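Local coordinates for protein shikimate dehydrogenase (NADP(+)) (PDB 3TNL) that probably catalyses the reversible, NADPH-linked reduction of 3-dehydroshikimate to shikimate, a step on the chorismate pathway to the aromatic amino acids, at residues B[200-203]-B[208-211]; B[172-177]-B[203-208]. All blocks are in the same frame, centred on the assembly; numbering follows the deposited sequence.

Contact 1 of 2, residues B[200-203]-B[208-211]; sequences KINS and KAQL
The carboxamide of Asn202 grips the backbone of Ala209 at two points, taking its N-H and giving an N-H to its carbonyl. Ala209 N donates to Asn202 OD1 over 2.9 Å, nearly straight at 170°, and reaches the oxygen in the carbonyl plane, on a lone pair. In return Asn202 ND2 donates to Ala209 O over 3.1 Å; that oxygen lies almost in the plane of the asparagine amide, whereas the donor stands 28° off the plane of the backbone carbonyl. Two bonds to one flat group fix its rotation and settle which end is oxygen. Asparagine suits the place because it carries a donor and an acceptor side by side, which lets one side chain meet both the N-H and the C=O of Ala209. The bond from CA to CB does not aim at the strand; CG lies anti to the carbonyl carbon (chi1 -71°), and this turn carries the amide across. OD1 also rests 3.6 Å from Lys208 CA.

Beside these two hydrogen bonds, Ile201 points at the strand, and its CG2 branch, the one anti to the backbone N, reaches Ala209 CB at 3.7 Å. The short alanine methyl lets the helix come close to the strand while the backbone of the same residue serves Asn202.

The strand belongs to the beta-alpha-beta unit 180-185, 191-204, 208-213 and is one of the two outermost strands of the parallel sheet within this chain. Lys208 and Gln210 bond through their backbones to the 180-185 side, while Ile201 also leans on Cys170, Ile171 and Ala174 of helix 164-175.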
loop_
_atom_site.group_PDB
_atom_site.type_symbol
_atom_site.label_atom_id
_atom_site.label_comp_id
_atom_site.label_asym_id
_atom_site.label_seq_id
_atom_site.Cartn_x
_atom_site.Cartn_y
_atom_site.Cartn_z
ATOM N N LYS B 200 15.534 -31.933 13.145
ATOM C CA LYS B 200 15.209 -30.749 13.959
ATOM C C LYS B 200 14.339 -31.083 15.164
ATOM O O LYS B 200 14.601 -30.653 16.290
ATOM C CB LYS B 200 14.463 -29.708 13.121
ATOM C CG LYS B 200 15.262 -29.012 12.049
ATOM C CD LYS B 200 14.345 -28.147 11.219
ATOM C CE LYS B 200 15.045 -27.401 10.103
ATOM N NZ LYS B 200 14.034 -26.739 9.222
ATOM N N ILE B 201 13.259 -31.819 14.945
ATOM C CA ILE B 201 12.399 -32.162 16.036
ATOM C C ILE B 201 13.114 -32.997 17.111
ATOM O O ILE B 201 12.989 -32.726 18.312
ATOM C CB ILE B 201 11.148 -32.908 15.511
ATOM C CG1 ILE B 201 10.331 -31.934 14.655
ATOM C CG2 ILE B 201 10.343 -33.493 16.677
ATOM C CD1 ILE B 201 9.100 -32.538 13.919
ATOM N N ASN B 202 13.831 -34.024 16.687
ATOM C CA ASN B 202 14.499 -34.927 17.656
ATOM C C ASN B 202 15.651 -34.270 18.393
ATOM O O ASN B 202 15.952 -34.650 19.524
ATOM C CB ASN B 202 14.985 -36.202 16.967
ATOM C CG ASN B 202 13.844 -37.113 16.573
ATOM O OD1 ASN B 202 12.782 -37.082 17.194
ATOM N ND2 ASN B 202 14.060 -37.931 15.539
ATOM N N SER B 203 16.284 -33.293 17.763
ATOM C CA SER B 203 17.422 -32.626 18.415
ATOM C C SER B 203 17.021 -31.393 19.237
ATOM O O SER B 203 17.674 -31.105 20.261
ATOM C CB SER B 203 18.528 -32.292 17.404
ATOM O OG SER B 203 18.135 -31.306 16.469
ATOM N N LYS B 208 9.305 -37.256 19.692
ATOM C CA LYS B 208 9.917 -38.383 18.984
ATOM C C LYS B 208 9.330 -38.422 17.578
ATOM O O LYS B 208 8.166 -38.749 17.388
ATOM C CB LYS B 208 9.684 -39.707 19.711
ATOM C CG LYS B 208 10.128 -39.726 21.183
ATOM C CD LYS B 208 11.551 -39.189 21.383
ATOM C CE LYS B 208 11.893 -39.090 22.877
ATOM N NZ LYS B 208 13.135 -38.293 23.114
ATOM N N ALA B 209 10.150 -38.049 16.620
ATOM C CA ALA B 209 9.763 -37.967 15.220
ATOM C C ALA B 209 10.424 -39.058 14.393
ATOM O O ALA B 209 11.576 -39.457 14.632
ATOM C CB ALA B 209 10.130 -36.585 14.668
ATOM N N GLN B 210 9.700 -39.520 13.386
ATOM C CA GLN B 210 10.193 -40.496 12.430
ATOM C C GLN B 210 9.523 -40.269 11.087
ATOM O O GLN B 210 8.437 -39.686 11.040
ATOM C CB GLN B 210 10.038 -41.926 12.910
ATOM C CG GLN B 210 8.712 -42.338 13.288
ATOM C CD GLN B 210 8.712 -43.660 14.116
ATOM O OE1 GLN B 210 9.716 -44.404 14.210
ATOM N NE2 GLN B 210 7.563 -43.957 14.673
ATOM N N LEU B 211 10.212 -40.704 10.026
ATOM C CA LEU B 211 9.758 -40.571 8.644
ATOM C C LEU B 211 9.717 -41.926 7.927
ATOM O O LEU B 211 10.621 -42.748 8.085
ATOM C CB LEU B 211 10.714 -39.650 7.884
ATOM C CG LEU B 211 10.491 -39.493 6.381
ATOM C CD1 LEU B 211 9.173 -38.840 6.021
ATOM C CD2 LEU B 211 11.700 -38.726 5.812
#

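Contact 2 of 2, residues B[172-177]-B[203-208]; sequences QAALDG and SKTDCK
Thr205 OG1, which packs against Ala174 CB at 3.8 Å, is held by two polar partners of its own chain: Cys207 N donates to it over 3.0 Å, making an ST turn, and Ile201 O, one turn back in helix 191-204, is hydrogen-bonded to it as well. With chi1 at 79° the hydroxyl sits between the backbone N and the carbonyl carbon, where it can serve both. Thr205 is the first residue to leave helical angles, and a short side chain with a hydroxyl suits that place because it ties the last turn to the loop that follows.

The other branch of the threonine does apolar work. Its CG2 meets Leu175 CD2 at 3.9 Å, the two side chains crossing at about a right angle; although the leucine starts out away from the loop, its tip swings back to it. Next along, Cys207 CB lies 3.7 Å from Ala174 CB. The cysteine sulfur, anti to the backbone N (chi1 -178°), comes within 4.1 Å of the same methyl. Thr205 and Cys207 thus both rest on one small side chain, whose size lets the loop settle close to the helix.

A Schellman motif at Gly177 follows helix 164-175, with a positive phi (108°) that glycine adopts readily. Gln172 NE2 donates to Asp176 OD1 over 2.9 Å, linking two side chains four residues apart.

Across the interface the contacts are van der Waals ones, mostly between carbons; the ST turn and the bond to Ile201 O help shape the start of the loop, and packing seats it on the helix.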
loop_
_atom_site.group_PDB
_atom_site.type_symbol
_atom_site.label_atom_id
_atom_site.label_comp_id
_atom_site.label_asym_id
_atom_site.label_seq_id
_atom_site.Cartn_x
_atom_site.Cartn_y
_atom_site.Cartn_z
ATOM N N GLN B 172 5.711 -26.965 14.736
ATOM C CA GLN B 172 4.864 -26.297 15.768
ATOM C C GLN B 172 4.244 -27.314 16.747
ATOM O O GLN B 172 4.200 -27.101 17.963
ATOM C CB GLN B 172 3.750 -25.414 15.191
ATOM C CG GLN B 172 3.243 -24.457 16.234
ATOM C CD GLN B 172 4.309 -23.429 16.623
ATOM O OE1 GLN B 172 4.801 -22.691 15.770
ATOM N NE2 GLN B 172 4.675 -23.393 17.909
ATOM N N ALA B 173 3.786 -28.438 16.208
ATOM C CA ALA B 173 3.189 -29.477 17.041
ATOM C C ALA B 173 4.232 -29.956 18.055
ATOM O O ALA B 173 3.928 -30.082 19.236
ATOM C CB ALA B 173 2.696 -30.644 16.180
ATOM N N ALA B 174 5.471 -30.182 17.602
ATOM C CA ALA B 174 6.562 -30.624 18.492
ATOM C C ALA B 174 6.881 -29.569 19.557
ATOM O O ALA B 174 7.045 -29.906 20.743
ATOM C CB ALA B 174 7.793 -30.932 17.709
ATOM N N LEU B 175 6.983 -28.309 19.134
ATOM C CA LEU B 175 7.228 -27.201 20.081
ATOM C C LEU B 175 6.082 -27.066 21.083
ATOM O O LEU B 175 6.322 -26.682 22.232
ATOM C CB LEU B 175 7.420 -25.871 19.326
ATOM C CG LEU B 175 8.696 -25.756 18.495
ATOM C CD1 LEU B 175 8.678 -24.532 17.632
ATOM C CD2 LEU B 175 9.974 -25.795 19.388
ATOM N N ASP B 176 4.845 -27.377 20.695
ATOM C CA ASP B 176 3.677 -27.257 21.556
ATOM C C ASP B 176 3.437 -28.462 22.475
ATOM O O ASP B 176 2.480 -28.473 23.243
ATOM C CB ASP B 176 2.416 -27.055 20.712
ATOM C CG ASP B 176 2.375 -25.703 20.007
ATOM O OD1 ASP B 176 3.383 -24.954 20.032
ATOM O OD2 ASP B 176 1.320 -25.444 19.386
ATOM N N GLY B 177 4.219 -29.510 22.349
ATOM C CA GLY B 177 4.066 -30.639 23.258
ATOM C C GLY B 177 3.462 -31.930 22.748
ATOM O O GLY B 177 3.140 -32.792 23.547
ATOM N N SER B 203 16.284 -33.293 17.763
ATOM C CA SER B 203 17.422 -32.626 18.415
ATOM C C SER B 203 17.021 -31.393 19.237
ATOM O O SER B 203 17.674 -31.105 20.261
ATOM C CB SER B 203 18.528 -32.292 17.404
ATOM O OG SER B 203 18.135 -31.306 16.469
ATOM N N LYS B 204 15.970 -30.681 18.833
ATOM C CA LYS B 204 15.561 -29.429 19.512
ATOM C C LYS B 204 14.324 -29.503 20.412
ATOM O O LYS B 204 13.997 -28.529 21.097
ATOM C CB LYS B 204 15.365 -28.302 18.482
ATOM C CG LYS B 204 16.570 -28.034 17.582
ATOM C CD LYS B 204 17.804 -27.647 18.383
ATOM C CE LYS B 204 19.001 -27.315 17.503
ATOM N NZ LYS B 204 19.516 -28.489 16.755
ATOM N N THR B 205 13.624 -30.636 20.424
ATOM C CA THR B 205 12.450 -30.801 21.276
ATOM C C THR B 205 12.520 -32.185 21.918
ATOM O O THR B 205 13.441 -32.957 21.626
ATOM C CB THR B 205 11.106 -30.657 20.473
ATOM O OG1 THR B 205 10.815 -31.872 19.758
ATOM C CG2 THR B 205 11.155 -29.469 19.497
ATOM N N ASP B 206 11.562 -32.493 22.790
ATOM C CA ASP B 206 11.460 -33.824 23.380
ATOM C C ASP B 206 10.475 -34.715 22.593
ATOM O O ASP B 206 10.168 -35.831 23.017
ATOM C CB ASP B 206 11.048 -33.768 24.849
ATOM C CG ASP B 206 12.194 -33.339 25.773
ATOM O OD1 ASP B 206 13.392 -33.555 25.427
ATOM O OD2 ASP B 206 11.882 -32.821 26.863
ATOM N N CYS B 207 9.995 -34.221 21.452
ATOM C CA CYS B 207 9.077 -35.006 20.601
ATOM C C CYS B 207 9.887 -36.070 19.846
ATOM O O CYS B 207 11.021 -35.795 19.429
ATOM C CB CYS B 207 8.401 -34.076 19.594
ATOM S SG CYS B 207 7.200 -34.867 18.508
ATOM N N LYS B 208 9.305 -37.256 19.692
ATOM C CA LYS B 208 9.917 -38.383 18.984
ATOM C C LYS B 208 9.330 -38.422 17.578
ATOM O O LYS B 208 8.166 -38.749 17.388
ATOM C CB LYS B 208 9.684 -39.707 19.711
ATOM C CG LYS B 208 10.128 -39.726 21.183
ATOM C CD LYS B 208 11.551 -39.189 21.383
ATOM C CE LYS B 208 11.893 -39.090 22.877
ATOM N NZ LYS B 208 13.135 -38.293 23.114
#

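Overall arrangement
Contacts 1 and 2 lie 8 Å apart, centre to centre, and follow one piece of chain as it leaves helix 191-204 and enters strand 208-213. Contact 1 fastens the helix end to that strand; contact 2 rests the intervening loop on helix 164-175. Ile201 joins them, its CG2 lying 3.6 Å from Cys207 CB and 3.8 Å from Ala174 CB. Both belong to the Rossmann-type nucleotide-binding half of the enzyme but stand back from its ligands: the Ile201 side chain is about 14 Å from the bound NAD and about 10 Å from the side chain of Ala162, an inferred NADP(+)-binding residue, while those of Leu175 and Asp137, an inferred shikimate-binding residue, are about 11 Å apart.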